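Local coordinates for ULam111 (Flavobacterium sp., PDB 5WUT), which probably hydrolyses the beta-1,3-glucosidic bonds of laminarin, as a laminarinase of glycoside hydrolase family 16, at residues P99-L104 with F200-N205. Residues are numbered along the deposited sequence; the frame is centred on the assembly and turned at random.
Sequences PAFWML and FYFIIN
Three reciprocal pairs of backbone hydrogen bonds, Ala100 with Asn205, Trp102 with Ile203 and Leu104 with Tyr201, define antiparallel register between neighbouring strands; Ile203 N to Trp102 O measures 2.8 Å. A side-chain bond reinforces this ladder: Trp102 NE1 donates to Asn205 OD1 at 2.8 Å. Its C=O...donor angle is 163°, the oxygen sits somewhat out of the indole plane, and the amide is turned steeply against the ring. ND2 of Asn205 is held separately by Tyr44.

Two CH-pi contacts lie on the face of Trp102, Leu104, Tyr201 and Ile203. With chi1 at 52°, Trp102 CG sits between its backbone N and carbonyl carbon, which swings the indole across Ile203, whose CB is 3.6 Å from the five-membered ring centroid. Leu104 CB covers one face of the Tyr201 ring, 4.0 Å from its centroid. Without the indole, an alanine here would probably leave Asn205 OD1 lacking its donor and Ile203 CB and CG2 lacking the ring they pack on.

On the face of Phe101, Met103 and Phe202 the packing is apolar. Phe101 and Phe202 run side by side, planes 21° apart but slid until they barely overlap, with CE1 of Phe101 3.5 Å from CD1 of Phe202. Met103, bent at chi3, lays CE over the Phe202 ring, 3.5 Å from CE1 of Phe202, its sulfur making an oblique Met-aromatic contact.

Within this jelly roll, Phe101 and Phe202 thus reach strand 224-234 in an apolar core. The Trp102 face is mixed, meeting Arg71, Glu118 and Asp120, and probably lines the substrate cleft beside the presumed catalytic carboxylates of strand 118-123, consistent with family 16.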
loop_
_atom_site.group_PDB
_atom_site.type_symbol
_atom_site.label_atom_id
_atom_site.label_comp_id
_atom_site.label_asym_id
_atom_site.label_seq_id
_atom_site.Cartn_x
_atom_site.Cartn_y
_atom_site.Cartn_z
ATOM N N PRO A 99 1.759 -0.059 -19.979
ATOM C CA PRO A 99 3.082 -0.484 -19.531
ATOM C C PRO A 99 3.003 -1.714 -18.640
ATOM O O PRO A 99 2.021 -1.894 -17.905
ATOM C CB PRO A 99 3.578 0.723 -18.747
ATOM C CG PRO A 99 2.334 1.270 -18.125
ATOM C CD PRO A 99 1.308 1.139 -19.249
ATOM N N ALA A 100 4.031 -2.554 -18.702
ATOM C CA ALA A 100 4.042 -3.751 -17.876
ATOM C C ALA A 100 5.449 -4.214 -17.535
ATOM O O ALA A 100 6.369 -4.101 -18.337
ATOM C CB ALA A 100 3.291 -4.868 -18.571
ATOM N N PHE A 101 5.597 -4.745 -16.327
ATOM C CA PHE A 101 6.779 -5.504 -15.916
ATOM C C PHE A 101 6.259 -6.816 -15.354
ATOM O O PHE A 101 5.430 -6.820 -14.440
ATOM C CB PHE A 101 7.616 -4.729 -14.877
ATOM C CG PHE A 101 8.611 -5.589 -14.129
ATOM C CD1 PHE A 101 9.616 -6.252 -14.811
ATOM C CD2 PHE A 101 8.534 -5.736 -12.746
ATOM C CE1 PHE A 101 10.536 -7.049 -14.133
ATOM C CE2 PHE A 101 9.452 -6.540 -12.063
ATOM C CZ PHE A 101 10.454 -7.188 -12.766
ATOM N N TRP A 102 6.711 -7.930 -15.908
ATOM C CA TRP A 102 6.067 -9.202 -15.623
ATOM C C TRP A 102 7.002 -10.364 -15.904
ATOM O O TRP A 102 8.161 -10.144 -16.268
ATOM C CB TRP A 102 4.753 -9.309 -16.432
ATOM C CG TRP A 102 4.847 -9.060 -17.930
ATOM C CD1 TRP A 102 5.224 -7.908 -18.555
ATOM C CD2 TRP A 102 4.474 -9.979 -18.963
ATOM N NE1 TRP A 102 5.135 -8.062 -19.935
ATOM C CE2 TRP A 102 4.677 -9.327 -20.202
ATOM C CE3 TRP A 102 4.008 -11.300 -18.960
ATOM C CZ2 TRP A 102 4.433 -9.951 -21.423
ATOM C CZ3 TRP A 102 3.758 -11.924 -20.182
ATOM C CH2 TRP A 102 3.971 -11.237 -21.396
ATOM N N MET A 103 6.541 -11.588 -15.643
ATOM C CA MET A 103 7.381 -12.779 -15.804
ATOM C C MET A 103 6.644 -13.933 -16.458
ATOM O O MET A 103 5.438 -14.068 -16.285
ATOM C CB MET A 103 7.933 -13.240 -14.443
ATOM C CG MET A 103 8.737 -12.177 -13.741
ATOM S SD MET A 103 9.463 -12.734 -12.196
ATOM C CE MET A 103 10.876 -13.654 -12.795
ATOM N N LEU A 104 7.382 -14.755 -17.208
ATOM C CA LEU A 104 6.837 -15.957 -17.835
ATOM C C LEU A 104 7.643 -17.191 -17.483
ATOM O O LEU A 104 8.854 -17.105 -17.274
ATOM C CB LEU A 104 6.795 -15.793 -19.359
ATOM C CG LEU A 104 5.623 -14.972 -19.874
ATOM C CD1 LEU A 104 5.845 -14.608 -21.355
ATOM C CD2 LEU A 104 4.335 -15.773 -19.705
ATOM N N PHE A 200 11.633 -18.521 -13.927
ATOM C CA PHE A 200 10.853 -17.607 -14.758
ATOM C C PHE A 200 11.779 -16.551 -15.343
ATOM O O PHE A 200 12.839 -16.303 -14.788
ATOM C CB PHE A 200 9.744 -16.940 -13.924
ATOM C CG PHE A 200 8.460 -17.735 -13.862
ATOM C CD1 PHE A 200 8.430 -19.002 -13.283
ATOM C CD2 PHE A 200 7.279 -17.199 -14.359
ATOM C CE1 PHE A 200 7.249 -19.737 -13.262
ATOM C CE2 PHE A 200 6.107 -17.921 -14.317
ATOM C CZ PHE A 200 6.097 -19.194 -13.775
ATOM N N TYR A 201 11.400 -15.943 -16.464
ATOM C CA TYR A 201 12.161 -14.818 -17.005
ATOM C C TYR A 201 11.345 -13.532 -17.005
ATOM O O TYR A 201 10.126 -13.562 -16.837
ATOM C CB TYR A 201 12.666 -15.128 -18.416
ATOM C CG TYR A 201 11.609 -15.377 -19.474
ATOM C CD1 TYR A 201 11.084 -14.326 -20.212
ATOM C CD2 TYR A 201 11.183 -16.669 -19.769
ATOM C CE1 TYR A 201 10.145 -14.542 -21.219
ATOM C CE2 TYR A 201 10.242 -16.900 -20.772
ATOM C CZ TYR A 201 9.726 -15.828 -21.489
ATOM O OH TYR A 201 8.799 -16.022 -22.501
ATOM N N PHE A 202 12.036 -12.407 -17.161
ATOM C CA PHE A 202 11.429 -11.073 -17.092
ATOM C C PHE A 202 10.978 -10.572 -18.437
ATOM O O PHE A 202 11.591 -10.900 -19.436
ATOM C CB PHE A 202 12.413 -10.060 -16.512
ATOM C CG PHE A 202 12.819 -10.359 -15.111
ATOM C CD1 PHE A 202 11.903 -10.221 -14.082
ATOM C CD2 PHE A 202 14.112 -10.758 -14.809
ATOM C CE1 PHE A 202 12.273 -10.491 -12.770
ATOM C CE2 PHE A 202 14.490 -11.034 -13.497
ATOM C CZ PHE A 202 13.568 -10.894 -12.475
ATOM N N ILE A 203 9.918 -9.774 -18.440
ATOM C CA ILE A 203 9.507 -9.014 -19.626
ATOM C C ILE A 203 9.233 -7.582 -19.198
ATOM O O ILE A 203 8.595 -7.358 -18.164
ATOM C CB ILE A 203 8.238 -9.595 -20.296
ATOM C CG1 ILE A 203 8.395 -11.093 -20.597
ATOM C CG2 ILE A 203 7.907 -8.806 -21.572
ATOM C CD1 ILE A 203 7.881 -11.998 -19.446
ATOM N N ILE A 204 9.743 -6.616 -19.963
ATOM C CA ILE A 204 9.346 -5.210 -19.829
ATOM C C ILE A 204 8.769 -4.778 -21.163
ATOM O O ILE A 204 9.394 -4.989 -22.205
ATOM C CB ILE A 204 10.528 -4.298 -19.452
ATOM C CG1 ILE A 204 11.120 -4.716 -18.115
ATOM C CG2 ILE A 204 10.087 -2.838 -19.379
ATOM C CD1 ILE A 204 12.414 -3.952 -17.751
ATOM N N ASN A 205 7.585 -4.178 -21.167
ATOM C CA ASN A 205 7.055 -3.713 -22.448
ATOM C C ASN A 205 6.077 -2.576 -22.257
ATOM O O ASN A 205 5.632 -2.292 -21.148
ATOM C CB ASN A 205 6.374 -4.856 -23.217
ATOM C CG ASN A 205 5.017 -5.204 -22.661
ATOM O OD1 ASN A 205 4.915 -5.938 -21.674
ATOM N ND2 ASN A 205 3.956 -4.662 -23.273
#